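Local atomic coordinates of uncharacterized protein (PDB entry 3L7Y), a protein that binds a magnesium ion and is probably a phosphatase of the haloacid dehalogenase-like hydrolase family, though its natural substrate is unknown. Residues T42-T47 with V76-P81; F117-D122 with S207-G212; M248-G253 with S290-V295. All coordinates share one frame; numbering follows the deposited sequence.

From the N terminus, interaction 1 closes first, bringing 76-81 back beside 42-47 after an intervening helix and joining two parallel neighbours in the larger sheet. Interaction 2 closes next and shares no stretch of chain with it: 117-122 meets 207-212 across 84 intervening residues, within the part of the fold that holds the second, six-stranded sheet. Interaction 3 comes last, setting the helix that starts at 291 against strand 248-251. The three follow in series, neither nested nor crossed. Interactions 1 and 3 touch through the backbones of Asp43 and Phe250 and share the magnesium ion, whereas interaction 2 lies about 31 Å, centre to centre, from interaction 3.

Interaction 1 (T42-T47 with V76-P81); sequences TDMDGT and VASSNP. With MG (magnesium ion), chain B.
Thr42 and Ala77 join the two strands, Ala77 N giving a nearly straight bond to Thr42 O (2.9 Å, 174°), although the donor sits above the carbonyl plane. One residue on, the CA of Asp43 points its hydrogen at Ala77 O. The packing is tight on the face carrying Thr42 and Val76: the bent chain of Met44 lays its CG 3.5 Å from CG1 of Val76, with SD also against that methyl, and a flexible thioether can bend to follow this buried surface. Leu85 of helix 82-86 covers the same apolar patch.

Asp43-Met44-Asp45 is the DxD motif of the haloacid dehalogenase-like hydrolases, at the C-terminal end of the first strand of a Rossmann-like core. Asp43 OD2 binds the magnesium ion at 2.4 Å; Asp45 binds it through its main-chain O, and Asp252 completes the protein ligands. With CG anti to the main-chain nitrogen (chi1 179°), the Asp43 carboxylate reaches forward to the metal, and Thr47 OG1 donates to OD2 on its anti side.

Toward solvent the contact is looser. Four waters fill out the magnesium shell, and another bridges Asp43 OD1 and Ser79 N. Here the exposed Asp45 turns its side chain from the metal to Asn80, whose ND2 donates to OD2 (2.9 Å) on the syn side, with carboxylate and amide planes 55° apart.

Interaction 2 (F117-D122 with S207-G212); sequences FQQRED and SQRLVG
Asp122 and Arg209 mark the closest approach of the two backbones, yet their CA atoms stay 7.5 Å apart, so side chains must bridge the gap. Segment 117-122 runs as loop as far as Gln119, the N-cap residue, and then enters the first turn of a helix; segment 207-212 becomes a strand at Leu210.

The polar half of the contact is a salt bridge. Arg209 NH1 donates to Asp122 OD2 (2.9 Å, 151°), using the syn lone pair of the carboxylate. The oxygen lies at the edge of the guanidinium, nearly in its plane, and OD2 alone takes the bond. The two flat groups are turned 52° against each other. The bend at chi2 (-90°) carries the arginine chain across the aspartate, with CB and CG passing close to the same OD2. Arginine suits this exposed position: its aliphatic part packs while its charged end pairs. A weak bond runs from Arg209 NE to Gln208 OE1 and may help orient the group, and Glu121, a little farther off, probably adds to the negative field around it.

The other half is the packing of Leu210 against polar and aliphatic atoms. Its two methyls spread, CD1 resting 3.7 Å from Asp122 O and also near that residue's CB, and CD2 against the end of the Gln118 chain. A branched leucine fills both positions at once, and Ile222 of strand 219-224 and Ile126 of helix 120-133 add apolar packing around it.

Far from the magnesium site, the arrangement is ordinary helix-on-sheet packing: the opening turn of helix 120-133 is fastened to an edge strand, 210-214, of the mixed sheet in an alpha/beta cap, as in Cof-type members of the family.

Interaction 3 (M248-G253 with S290-V295); sequences MAFGDG and SGVLDV. With MG (magnesium ion), chain B.
Phe250 projects from strand 248-251 as the main bump of this contact, and Val292 and Val295, one helical turn apart on the helix that starts at 291, form the hollow that receives it. The valines meet the ring in different ways. Val292 lies over one face: its CG1 stands 4.0 Å above the plane, over the centre, in a CH-pi contact, while CG2 covers the ring's inner end, 3.7 Å from CG. Val295 instead meets the far rim, with CB in the ring plane and CG1 3.6 Å from CZ. A flat ring suits this place because it can present a face and an edge to neighbours one turn apart, and the short, stiff valines are well shaped to line its hollow.

The strand and helix axes approach to 10.0 Å and run nearly antiparallel, at 161°. This is helix-on-sheet packing in the Rossmann-like core of the haloacid dehalogenase-like fold, where the C-terminal helix packs against part of the central sheet. Phe250 also meets the ring of Tyr267 on strand 265-268, so the ring also packs against the neighbouring strand.

A smaller bump lies further back along the strand. Met248 has its CG anti to the main-chain nitrogen (chi1 169°), carrying the side chain out toward the helix, and a bend at chi3 brings CE to 4.1 Å from Val295 CG1, a looser contact than that of the ring. At the other end, beyond Gly251, the strand's tip becomes polar: Asp252 binds magnesium through OD2 at 2.4 Å, while its OD1 accepts from a water that is also bound to the metal.

Interaction 1 (T42-T47 with V76-P81)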
loop_
_atom_site.group_PDB
_atom_site.type_symbol
_atom_site.label_atom_id
_atom_site.label_comp_id
_atom_site.label_asym_id
_atom_site.label_seq_id
_atom_site.Cartn_x
_atom_site.Cartn_y
_atom_site.Cartn_z
ATOM N N THR A 42 -7.670 -5.134 -4.039
ATOM C CA THR A 42 -6.455 -5.919 -4.140
ATOM C C THR A 42 -5.177 -5.148 -3.875
ATOM O O THR A 42 -4.985 -4.015 -4.342
ATOM C CB THR A 42 -6.321 -6.571 -5.512
ATOM O OG1 THR A 42 -5.206 -7.467 -5.499
ATOM C CG2 THR A 42 -6.094 -5.509 -6.576
ATOM N N ASP A 43 -4.285 -5.790 -3.138
ATOM C CA ASP A 43 -2.912 -5.330 -3.071
ATOM C C ASP A 43 -2.292 -5.427 -4.474
ATOM O O ASP A 43 -2.813 -6.153 -5.331
ATOM C CB ASP A 43 -2.146 -6.192 -2.088
ATOM C CG ASP A 43 -0.712 -5.792 -1.980
ATOM O OD1 ASP A 43 -0.428 -4.580 -2.115
ATOM O OD2 ASP A 43 0.125 -6.690 -1.782
ATOM N N MET A 44 -1.192 -4.705 -4.713
ATOM C CA MET A 44 -0.539 -4.702 -6.027
ATOM C C MET A 44 0.714 -5.581 -6.114
ATOM O O MET A 44 0.665 -6.707 -6.623
ATOM C CB MET A 44 -0.218 -3.265 -6.460
ATOM C CG MET A 44 -1.445 -2.487 -6.877
ATOM S SD MET A 44 -2.153 -3.171 -8.383
ATOM C CE MET A 44 -0.939 -2.620 -9.585
ATOM N N ASP A 45 1.834 -5.058 -5.616
ATOM C CA ASP A 45 3.092 -5.795 -5.582
ATOM C C ASP A 45 2.942 -7.112 -4.820
ATOM O O ASP A 45 2.553 -7.098 -3.665
ATOM C CB ASP A 45 4.178 -4.952 -4.903
ATOM C CG ASP A 45 4.437 -3.630 -5.631
ATOM O OD1 ASP A 45 4.591 -3.638 -6.871
ATOM O OD2 ASP A 45 4.472 -2.580 -4.962
ATOM N N GLY A 46 3.254 -8.235 -5.467
ATOM C CA GLY A 46 3.223 -9.541 -4.819
ATOM C C GLY A 46 1.853 -10.196 -4.815
ATOM O O GLY A 46 1.697 -11.315 -4.335
ATOM N N THR A 47 0.865 -9.488 -5.358
ATOM C CA THR A 47 -0.524 -9.912 -5.322
ATOM C C THR A 47 -1.154 -9.782 -6.715
ATOM O O THR A 47 -1.133 -10.741 -7.484
ATOM C CB THR A 47 -1.331 -9.110 -4.275
ATOM O OG1 THR A 47 -0.710 -9.241 -2.988
ATOM C CG2 THR A 47 -2.771 -9.634 -4.187
ATOM N N VAL A 76 -7.887 -0.627 -5.940
ATOM C CA VAL A 76 -6.467 -0.901 -5.857
ATOM C C VAL A 76 -5.960 -0.382 -4.499
ATOM O O VAL A 76 -6.086 0.800 -4.213
ATOM C CB VAL A 76 -5.736 -0.202 -7.025
ATOM C CG1 VAL A 76 -4.237 -0.343 -6.903
ATOM C CG2 VAL A 76 -6.230 -0.757 -8.355
ATOM N N ALA A 77 -5.430 -1.269 -3.654
ATOM C CA ALA A 77 -5.029 -0.896 -2.290
ATOM C C ALA A 77 -3.555 -1.199 -2.031
ATOM O O ALA A 77 -3.178 -2.354 -1.843
ATOM C CB ALA A 77 -5.915 -1.599 -1.254
ATOM N N SER A 78 -2.723 -0.160 -2.009
ATOM C CA SER A 78 -1.279 -0.363 -2.017
ATOM C C SER A 78 -0.543 0.648 -1.124
ATOM O O SER A 78 -1.047 1.736 -0.848
ATOM C CB SER A 78 -0.767 -0.290 -3.467
ATOM O OG SER A 78 0.652 -0.365 -3.551
ATOM N N SER A 79 0.654 0.293 -0.681
ATOM C CA SER A 79 1.495 1.266 -0.005
ATOM C C SER A 79 2.034 2.328 -0.975
ATOM O O SER A 79 2.360 3.438 -0.556
ATOM C CB SER A 79 2.655 0.577 0.698
ATOM O OG SER A 79 3.602 0.113 -0.238
ATOM N N ASN A 80 2.118 1.998 -2.266
ATOM C CA ASN A 80 2.697 2.931 -3.248
ATOM C C ASN A 80 1.862 4.190 -3.418
ATOM O O ASN A 80 0.664 4.202 -3.088
ATOM C CB ASN A 80 2.874 2.253 -4.618
ATOM C CG ASN A 80 3.686 0.970 -4.533
ATOM O OD1 ASN A 80 4.507 0.795 -3.633
ATOM N ND2 ASN A 80 3.450 0.068 -5.463
ATOM N N PRO A 81 2.484 5.260 -3.938
ATOM C CA PRO A 81 1.734 6.499 -4.126
ATOM C C PRO A 81 0.738 6.343 -5.254
ATOM O O PRO A 81 0.947 5.543 -6.173
ATOM C CB PRO A 81 2.826 7.519 -4.507
ATOM C CG PRO A 81 4.110 6.919 -3.972
ATOM C CD PRO A 81 3.916 5.437 -4.228
HETATM MG MG MG B . 2.528 -6.741 -1.356
HETATM O O HOH W 1 1.421 -2.699 -0.786
HETATM O O HOH W 2 2.883 -4.263 -1.939
HETATM O O HOH W 3 4.338 -6.038 0.206
HETATM O O HOH W 4 1.460 -5.844 0.672
HETATM O O HOH W 5 4.625 -8.060 -1.402
#

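Interaction 2 (F117-D122 with S207-G212)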
loop_
_atom_site.group_PDB
_atom_site.type_symbol
_atom_site.label_atom_id
_atom_site.label_comp_id
_atom_site.label_asym_id
_atom_site.label_seq_id
_atom_site.Cartn_x
_atom_site.Cartn_y
_atom_site.Cartn_z
ATOM N N PHE A 117 -2.280 14.195 5.545
ATOM C CA PHE A 117 -0.842 14.442 5.574
ATOM C C PHE A 117 -0.305 14.340 6.981
ATOM O O PHE A 117 -1.030 14.544 7.960
ATOM C CB PHE A 117 -0.519 15.805 4.959
ATOM C CG PHE A 117 -0.868 15.901 3.503
ATOM C CD1 PHE A 117 -1.905 16.713 3.073
ATOM C CD2 PHE A 117 -0.166 15.165 2.563
ATOM C CE1 PHE A 117 -2.220 16.801 1.723
ATOM C CE2 PHE A 117 -0.478 15.242 1.214
ATOM C CZ PHE A 117 -1.510 16.061 0.796
ATOM N N GLN A 118 0.965 13.981 7.096
ATOM C CA GLN A 118 1.573 13.883 8.412
ATOM C C GLN A 118 1.989 15.283 8.851
ATOM O O GLN A 118 2.201 16.155 8.015
ATOM C CB GLN A 118 2.741 12.881 8.397
ATOM C CG GLN A 118 2.232 11.431 8.237
ATOM C CD GLN A 118 3.316 10.403 7.972
ATOM O OE1 GLN A 118 3.140 9.213 8.267
ATOM N NE2 GLN A 118 4.420 10.836 7.411
ATOM N N GLN A 119 2.078 15.503 10.157
ATOM C CA GLN A 119 2.468 16.808 10.690
ATOM C C GLN A 119 3.972 17.031 10.581
ATOM O O GLN A 119 4.750 16.193 11.015
ATOM C CB GLN A 119 2.033 16.907 12.148
ATOM C CG GLN A 119 0.535 16.796 12.343
ATOM C CD GLN A 119 -0.197 18.011 11.818
ATOM O OE1 GLN A 119 0.322 19.130 11.866
ATOM N NE2 GLN A 119 -1.411 17.804 11.313
ATOM N N ARG A 120 4.388 18.163 10.008
ATOM C CA ARG A 120 5.814 18.441 9.828
ATOM C C ARG A 120 6.615 18.186 11.107
ATOM O O ARG A 120 7.710 17.639 11.058
ATOM C CB ARG A 120 6.062 19.889 9.353
ATOM C CG ARG A 120 5.356 20.254 8.036
ATOM C CD ARG A 120 5.897 21.563 7.422
ATOM N NE ARG A 120 6.628 21.319 6.184
ATOM C CZ ARG A 120 7.918 21.564 6.007
ATOM N NH1 ARG A 120 8.636 22.072 6.988
ATOM N NH2 ARG A 120 8.488 21.304 4.844
ATOM N N GLU A 121 6.063 18.592 12.245
ATOM C CA GLU A 121 6.763 18.452 13.529
ATOM C C GLU A 121 6.991 16.976 13.856
ATOM O O GLU A 121 8.021 16.607 14.405
ATOM C CB GLU A 121 5.960 19.110 14.652
ATOM C CG GLU A 121 4.489 18.667 14.719
ATOM C CD GLU A 121 3.519 19.545 13.905
ATOM O OE1 GLU A 121 3.884 20.030 12.806
ATOM O OE2 GLU A 121 2.368 19.734 14.367
ATOM N N ASP A 122 6.021 16.132 13.518
ATOM C CA ASP A 122 6.129 14.695 13.803
ATOM C C ASP A 122 7.157 14.036 12.899
ATOM O O ASP A 122 8.001 13.248 13.342
ATOM C CB ASP A 122 4.765 14.026 13.638
ATOM C CG ASP A 122 3.802 14.419 14.741
ATOM O OD1 ASP A 122 4.290 14.734 15.836
ATOM O OD2 ASP A 122 2.577 14.420 14.520
ATOM N N SER A 207 4.308 8.360 19.129
ATOM C CA SER A 207 3.516 7.131 19.103
ATOM C C SER A 207 2.052 7.262 18.692
ATOM O O SER A 207 1.527 6.396 18.000
ATOM C CB SER A 207 3.591 6.429 20.454
ATOM O OG SER A 207 2.967 5.163 20.375
ATOM N N GLN A 208 1.377 8.320 19.121
ATOM C CA GLN A 208 -0.045 8.407 18.849
ATOM C C GLN A 208 -0.324 8.819 17.404
ATOM O O GLN A 208 -1.448 8.688 16.916
ATOM C CB GLN A 208 -0.720 9.377 19.805
ATOM C CG GLN A 208 -0.860 10.766 19.252
ATOM C CD GLN A 208 -1.885 11.557 20.019
ATOM O OE1 GLN A 208 -2.311 12.634 19.595
ATOM N NE2 GLN A 208 -2.299 11.019 21.163
ATOM N N ARG A 209 0.710 9.311 16.732
ATOM C CA ARG A 209 0.585 9.860 15.387
ATOM C C ARG A 209 1.216 8.961 14.324
ATOM O O ARG A 209 0.694 8.856 13.223
ATOM C CB ARG A 209 1.252 11.235 15.317
ATOM C CG ARG A 209 0.771 12.222 16.367
ATOM C CD ARG A 209 -0.414 13.020 15.862
ATOM N NE ARG A 209 -0.888 13.956 16.876
ATOM C CZ ARG A 209 -0.288 15.108 17.162
ATOM N NH1 ARG A 209 0.811 15.465 16.511
ATOM N NH2 ARG A 209 -0.786 15.904 18.100
ATOM N N LEU A 210 2.358 8.347 14.639
ATOM C CA LEU A 210 3.129 7.609 13.635
ATOM C C LEU A 210 3.386 6.164 14.020
ATOM O O LEU A 210 3.755 5.868 15.154
ATOM C CB LEU A 210 4.475 8.300 13.359
ATOM C CG LEU A 210 4.459 9.776 12.926
ATOM C CD1 LEU A 210 5.890 10.309 12.805
ATOM C CD2 LEU A 210 3.678 9.962 11.620
ATOM N N VAL A 211 3.215 5.267 13.056
ATOM C CA VAL A 211 3.438 3.861 13.303
ATOM C C VAL A 211 4.003 3.185 12.059
ATOM O O VAL A 211 3.680 3.561 10.932
ATOM C CB VAL A 211 2.119 3.166 13.766
ATOM C CG1 VAL A 211 1.229 2.854 12.565
ATOM C CG2 VAL A 211 2.418 1.903 14.575
ATOM N N GLY A 212 4.868 2.199 12.269
ATOM C CA GLY A 212 5.448 1.451 11.169
ATOM C C GLY A 212 4.588 0.255 10.798
ATOM O O GLY A 212 3.906 -0.341 11.647
#

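Interaction 3 (M248-G253 with S290-V295)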
loop_
_atom_site.group_PDB
_atom_site.type_symbol
_atom_site.label_atom_id
_atom_site.label_comp_id
_atom_site.label_asym_id
_atom_site.label_seq_id
_atom_site.Cartn_x
_atom_site.Cartn_y
_atom_site.Cartn_z
ATOM N N MET A 248 -14.532 -8.487 -0.857
ATOM C CA MET A 248 -13.533 -9.475 -1.226
ATOM C C MET A 248 -12.202 -8.735 -1.349
ATOM O O MET A 248 -12.153 -7.664 -1.950
ATOM C CB MET A 248 -13.904 -10.141 -2.555
ATOM C CG MET A 248 -12.803 -11.003 -3.168
ATOM S SD MET A 248 -13.223 -11.566 -4.844
ATOM C CE MET A 248 -14.374 -12.879 -4.438
ATOM N N ALA A 249 -11.136 -9.298 -0.782
ATOM C CA ALA A 249 -9.843 -8.620 -0.719
ATOM C C ALA A 249 -8.673 -9.590 -0.832
ATOM O O ALA A 249 -8.733 -10.700 -0.297
ATOM C CB ALA A 249 -9.737 -7.826 0.571
ATOM N N PHE A 250 -7.615 -9.160 -1.523
ATOM C CA PHE A 250 -6.412 -9.965 -1.754
ATOM C C PHE A 250 -5.162 -9.282 -1.202
ATOM O O PHE A 250 -5.008 -8.093 -1.366
ATOM C CB PHE A 250 -6.196 -10.170 -3.258
ATOM C CG PHE A 250 -7.349 -10.842 -3.956
ATOM C CD1 PHE A 250 -8.420 -10.094 -4.412
ATOM C CD2 PHE A 250 -7.347 -12.216 -4.154
ATOM C CE1 PHE A 250 -9.483 -10.688 -5.056
ATOM C CE2 PHE A 250 -8.409 -12.839 -4.803
ATOM C CZ PHE A 250 -9.483 -12.076 -5.250
ATOM N N GLY A 251 -4.255 -10.038 -0.586
ATOM C CA GLY A 251 -3.018 -9.468 -0.078
ATOM C C GLY A 251 -1.936 -10.525 0.052
ATOM O O GLY A 251 -2.219 -11.731 -0.036
ATOM N N ASP A 252 -0.695 -10.076 0.242
ATOM C CA ASP A 252 0.422 -10.982 0.457
ATOM C C ASP A 252 1.372 -10.457 1.527
ATOM O O ASP A 252 2.400 -11.075 1.780
ATOM C CB ASP A 252 1.210 -11.234 -0.834
ATOM C CG ASP A 252 2.206 -10.118 -1.143
ATOM O OD1 ASP A 252 3.300 -10.407 -1.673
ATOM O OD2 ASP A 252 1.893 -8.948 -0.856
ATOM N N GLY A 253 1.025 -9.339 2.167
ATOM C CA GLY A 253 1.966 -8.671 3.059
ATOM C C GLY A 253 1.454 -8.208 4.417
ATOM O O GLY A 253 0.254 -8.120 4.643
ATOM N N SER A 290 -1.646 -15.623 -11.801
ATOM C CA SER A 290 -2.855 -14.813 -11.914
ATOM C C SER A 290 -3.873 -15.162 -10.829
ATOM O O SER A 290 -5.073 -15.289 -11.099
ATOM C CB SER A 290 -3.482 -14.984 -13.299
ATOM O OG SER A 290 -2.757 -14.241 -14.263
ATOM N N GLY A 291 -3.386 -15.300 -9.598
ATOM C CA GLY A 291 -4.218 -15.758 -8.500
ATOM C C GLY A 291 -5.436 -14.889 -8.255
ATOM O O GLY A 291 -6.504 -15.385 -7.889
ATOM N N VAL A 292 -5.276 -13.585 -8.440
ATOM C CA VAL A 292 -6.373 -12.651 -8.221
ATOM C C VAL A 292 -7.460 -12.761 -9.292
ATOM O O VAL A 292 -8.640 -12.835 -8.972
ATOM C CB VAL A 292 -5.868 -11.182 -8.169
ATOM C CG1 VAL A 292 -7.032 -10.230 -8.232
ATOM C CG2 VAL A 292 -5.043 -10.931 -6.903
ATOM N N LEU A 293 -7.067 -12.733 -10.563
ATOM C CA LEU A 293 -8.047 -12.753 -11.648
ATOM C C LEU A 293 -8.736 -14.108 -11.669
ATOM O O LEU A 293 -9.912 -14.226 -12.018
ATOM C CB LEU A 293 -7.386 -12.470 -12.997
ATOM C CG LEU A 293 -6.660 -11.121 -13.091
ATOM C CD1 LEU A 293 -6.115 -10.934 -14.484
ATOM C CD2 LEU A 293 -7.574 -9.947 -12.725
ATOM N N ASP A 294 -7.992 -15.131 -11.279
ATOM C CA ASP A 294 -8.529 -16.493 -11.259
ATOM C C ASP A 294 -9.718 -16.562 -10.312
ATOM O O ASP A 294 -10.781 -17.087 -10.663
ATOM C CB ASP A 294 -7.447 -17.483 -10.847
ATOM C CG ASP A 294 -7.995 -18.867 -10.576
ATOM O OD1 ASP A 294 -7.694 -19.412 -9.490
ATOM O OD2 ASP A 294 -8.734 -19.401 -11.437
ATOM N N VAL A 295 -9.538 -16.037 -9.109
ATOM C CA VAL A 295 -10.596 -16.023 -8.106
ATOM C C VAL A 295 -11.761 -15.173 -8.584
ATOM O O VAL A 295 -12.909 -15.550 -8.412
ATOM C CB VAL A 295 -10.082 -15.495 -6.751
ATOM C CG1 VAL A 295 -11.242 -15.218 -5.793
ATOM C CG2 VAL A 295 -9.098 -16.484 -6.145
HETATM MG MG MG B . 2.528 -6.741 -1.356
HETATM O O HOH W 5 4.625 -8.060 -1.402
HETATM O O HOH W 3 4.338 -6.038 0.206
HETATM O O HOH W 4 1.460 -5.844 0.672
HETATM O O HOH W 2 2.883 -4.263 -1.939
#